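Local coordinates for cytochrome c' (Rubrivivax gelatinosus, PDB 2J8W), which carries a covalently bound high-spin heme c without a sixth iron ligand and has electron transfer activity, though its exact role is not known, at residues E10-A15 and T57-G62. Numbering follows the deposited sequence.
With HEC (heme c), chain C.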
loop_
_atom_site.group_PDB
_atom_site.type_symbol
_atom_site.label_atom_id
_atom_site.label_comp_id
_atom_site.label_asym_id
_atom_site.label_seq_id
_atom_site.Cartn_x
_atom_site.Cartn_y
_atom_site.Cartn_z
ATOM N N GLU A 10 6.883 0.334 -10.180
ATOM C CA GLU A 10 5.933 1.271 -9.589
ATOM C C GLU A 10 5.305 0.657 -8.339
ATOM O O GLU A 10 4.995 1.357 -7.372
ATOM C CB GLU A 10 4.852 1.632 -10.591
ATOM C CG GLU A 10 5.282 2.495 -11.771
ATOM C CD GLU A 10 4.053 2.905 -12.591
ATOM O OE1 GLU A 10 3.360 3.833 -12.160
ATOM O OE2 GLU A 10 3.719 2.284 -13.605
ATOM N N TYR A 11 5.068 -0.658 -8.354
ATOM C CA TYR A 11 4.478 -1.355 -7.192
ATOM C C TYR A 11 5.395 -1.274 -6.005
ATOM O O TYR A 11 4.964 -0.911 -4.909
ATOM C CB TYR A 11 4.259 -2.803 -7.581
ATOM C CG TYR A 11 3.680 -3.676 -6.491
ATOM C CD1 TYR A 11 2.311 -3.923 -6.426
ATOM C CD2 TYR A 11 4.499 -4.308 -5.576
ATOM C CE1 TYR A 11 1.764 -4.774 -5.441
ATOM C CE2 TYR A 11 3.969 -5.157 -4.595
ATOM C CZ TYR A 11 2.622 -5.360 -4.520
ATOM O OH TYR A 11 2.128 -6.193 -3.549
ATOM N N ARG A 12 6.680 -1.604 -6.167
ATOM C CA ARG A 12 7.549 -1.604 -4.998
ATOM C C ARG A 12 7.750 -0.179 -4.480
ATOM O O ARG A 12 7.761 0.049 -3.261
ATOM C CB ARG A 12 8.875 -2.297 -5.318
ATOM C CG ARG A 12 9.832 -1.586 -6.284
ATOM C CD ARG A 12 10.658 -2.607 -7.033
ATOM N NE ARG A 12 11.742 -1.946 -7.782
ATOM C CZ ARG A 12 12.414 -2.543 -8.759
ATOM N NH1 ARG A 12 12.088 -3.770 -9.108
ATOM N NH2 ARG A 12 13.436 -1.948 -9.381
ATOM N N GLN A 13 7.895 0.792 -5.377
ATOM C CA GLN A 13 7.980 2.170 -4.932
ATOM C C GLN A 13 6.764 2.579 -4.141
ATOM O O GLN A 13 6.888 3.240 -3.103
ATOM C CB GLN A 13 8.160 3.096 -6.146
ATOM C CG GLN A 13 9.536 2.973 -6.818
ATOM C CD GLN A 13 9.640 3.692 -8.143
ATOM O OE1 GLN A 13 8.624 4.091 -8.733
ATOM N NE2 GLN A 13 10.869 3.877 -8.609
ATOM N N SER A 14 5.595 2.257 -4.656
ATOM C CA SER A 14 4.339 2.584 -3.988
ATOM C C SER A 14 4.280 1.946 -2.606
ATOM O O SER A 14 3.884 2.598 -1.637
ATOM C CB SER A 14 3.190 2.097 -4.859
ATOM O OG SER A 14 3.085 2.846 -6.061
ATOM N N ALA A 15 4.624 0.666 -2.487
ATOM C CA ALA A 15 4.617 0.040 -1.184
ATOM C C ALA A 15 5.577 0.711 -0.228
ATOM O O ALA A 15 5.228 0.942 0.935
ATOM C CB ALA A 15 4.876 -1.445 -1.301
ATOM N N THR A 57 8.808 -8.536 -2.978
ATOM C CA THR A 57 8.302 -9.493 -3.943
ATOM C C THR A 57 8.354 -8.988 -5.372
ATOM O O THR A 57 8.038 -9.708 -6.306
ATOM C CB THR A 57 6.822 -9.902 -3.653
ATOM O OG1 THR A 57 5.924 -8.825 -3.957
ATOM C CG2 THR A 57 6.597 -10.400 -2.200
ATOM N N ALA A 58 8.778 -7.747 -5.550
ATOM C CA ALA A 58 8.666 -7.008 -6.840
ATOM C C ALA A 58 10.052 -6.581 -7.382
ATOM O O ALA A 58 10.178 -5.593 -8.087
ATOM C CB ALA A 58 7.724 -5.834 -6.683
ATOM N N PHE A 59 11.080 -7.360 -7.047
ATOM C CA PHE A 59 12.449 -7.178 -7.559
ATOM C C PHE A 59 12.876 -8.427 -8.357
ATOM O O PHE A 59 14.021 -8.874 -8.271
ATOM C CB PHE A 59 13.468 -6.890 -6.450
ATOM C CG PHE A 59 13.330 -5.550 -5.787
ATOM C CD1 PHE A 59 14.069 -4.466 -6.224
ATOM C CD2 PHE A 59 12.502 -5.388 -4.684
ATOM C CE1 PHE A 59 13.975 -3.246 -5.579
ATOM C CE2 PHE A 59 12.413 -4.188 -4.037
ATOM C CZ PHE A 59 13.113 -3.109 -4.479
ATOM N N GLY A 60 11.951 -8.966 -9.131
ATOM C CA GLY A 60 12.225 -10.115 -9.957
ATOM C C GLY A 60 13.166 -9.832 -11.098
ATOM O O GLY A 60 13.606 -8.698 -11.331
ATOM N N PRO A 61 13.500 -10.894 -11.858
ATOM C CA PRO A 61 14.374 -10.744 -13.016
ATOM C C PRO A 61 13.847 -9.670 -13.983
ATOM O O PRO A 61 12.650 -9.638 -14.245
ATOM C CB PRO A 61 14.349 -12.142 -13.646
ATOM C CG PRO A 61 13.779 -13.017 -12.678
ATOM C CD PRO A 61 13.064 -12.290 -11.652
ATOM N N GLY A 62 14.738 -8.818 -14.476
ATOM C CA GLY A 62 14.417 -7.860 -15.520
ATOM C C GLY A 62 13.671 -6.633 -15.049
ATOM O O GLY A 62 13.185 -5.840 -15.842
HETATM FE FE HEC C . 13.316 1.281 1.035
HETATM C CHA HEC C . 12.841 2.805 -2.006
HETATM C CHB HEC C . 11.401 3.631 2.515
HETATM C CHC HEC C . 13.114 -0.646 3.879
HETATM C CHD HEC C . 15.135 -1.182 -0.480
HETATM N NA HEC C . 12.300 2.880 0.367
HETATM C C1A HEC C . 12.260 3.407 -0.913
HETATM C C2A HEC C . 11.521 4.641 -0.924
HETATM C C3A HEC C . 11.119 4.875 0.339
HETATM C C4A HEC C . 11.588 3.768 1.152
HETATM C CMA HEC C . 10.265 6.025 0.873
HETATM C CAA HEC C . 11.273 5.514 -2.151
HETATM C CBA HEC C . 10.033 5.090 -2.899
HETATM C CGA HEC C . 9.772 6.131 -4.032
HETATM O O1A HEC C . 10.388 7.241 -4.085
HETATM O O2A HEC C . 8.945 5.923 -4.974
HETATM N NB HEC C . 12.376 1.417 2.862
HETATM C C1B HEC C . 11.772 2.559 3.283
HETATM C C2B HEC C . 11.488 2.426 4.691
HETATM C C3B HEC C . 11.946 1.228 5.076
HETATM C C4B HEC C . 12.510 0.567 3.923
HETATM C CMB HEC C . 10.830 3.484 5.591
HETATM C CAB HEC C . 11.876 0.589 6.454
HETATM C CBB HEC C . 10.670 0.667 7.214
HETATM N NC HEC C . 13.930 -0.525 1.561
HETATM C C1C HEC C . 13.810 -1.145 2.798
HETATM C C2C HEC C . 14.557 -2.377 2.852
HETATM C C3C HEC C . 15.117 -2.542 1.628
HETATM C C4C HEC C . 14.766 -1.379 0.819
HETATM C CMC HEC C . 14.620 -3.303 4.068
HETATM C CAC HEC C . 16.013 -3.716 1.120
HETATM C CBC HEC C . 15.952 -4.957 1.733
HETATM N ND HEC C . 13.876 0.873 -0.901
HETATM C C1D HEC C . 14.702 -0.186 -1.283
HETATM C C2D HEC C . 15.012 -0.063 -2.690
HETATM C C3D HEC C . 14.311 1.123 -3.151
HETATM C C4D HEC C . 13.609 1.673 -1.998
HETATM C CMD HEC C . 15.890 -0.988 -3.507
HETATM C CAD HEC C . 14.246 1.659 -4.552
HETATM C CBD HEC C . 12.999 1.081 -5.244
HETATM C CGD HEC C . 12.956 1.546 -6.694
HETATM O O1D HEC C . 12.707 0.687 -7.571
HETATM O O2D HEC C . 13.113 2.790 -6.969
HETATM O O HOH W 1 3.000 -8.741 -4.140
#
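The carbonyl oxygen of Ala-58 accepts a hydrogen bond from Arg-12 NH1, 2.8 Å from NH1 to Ala-58 O, nearly straight (161° at the hydrogen) and aimed at a lone pair in the carbonyl plane. On another edge of the same guanidinium, Arg-12 NE donates to the heme propionate oxygen O1D, also at 2.8 Å, while NH2 adds a weak bond to that oxygen. NH2 turns as well to Thr-63 O and to Thr-69 OG1, which also hydrogen-bonds the heme, so protein and propionate together fix the rotation of the group. Phe-59 covers one face: guanidinium and ring lie almost parallel, their planes 10° apart. Arg-12 CD makes a CH-pi contact over the face of the same ring, 3.6 Å from its centroid. CG of Arg-12 sits between the backbone N and carbonyl carbon (chi1 69°), and the extended chain beyond it carries the guanidinium out between loop and propionate. Gln-13 NE2 donates to the other oxygen, O2D, of this propionate, whose negative charge is probably balanced in part by Arg-12. Nearer the dimer interface, Tyr-11 packs CD2 on Ala-58 CB at 3.7 Å. A water links its hydroxyl to Thr-57 OG1, which is also hydrogen-bonded to Leu-54 O, and the tyrosine hydroxyl also bonds His-22 NE2 of the second subunit. The contact thus clamps the loop between helices 38-52 and 74-77 onto helix 5-30 of the four-helix bundle, at the propionate edge of the heme pocket, with helix 74-77 placing Val-75 against Phe-59 and Trp-76 against Arg-12.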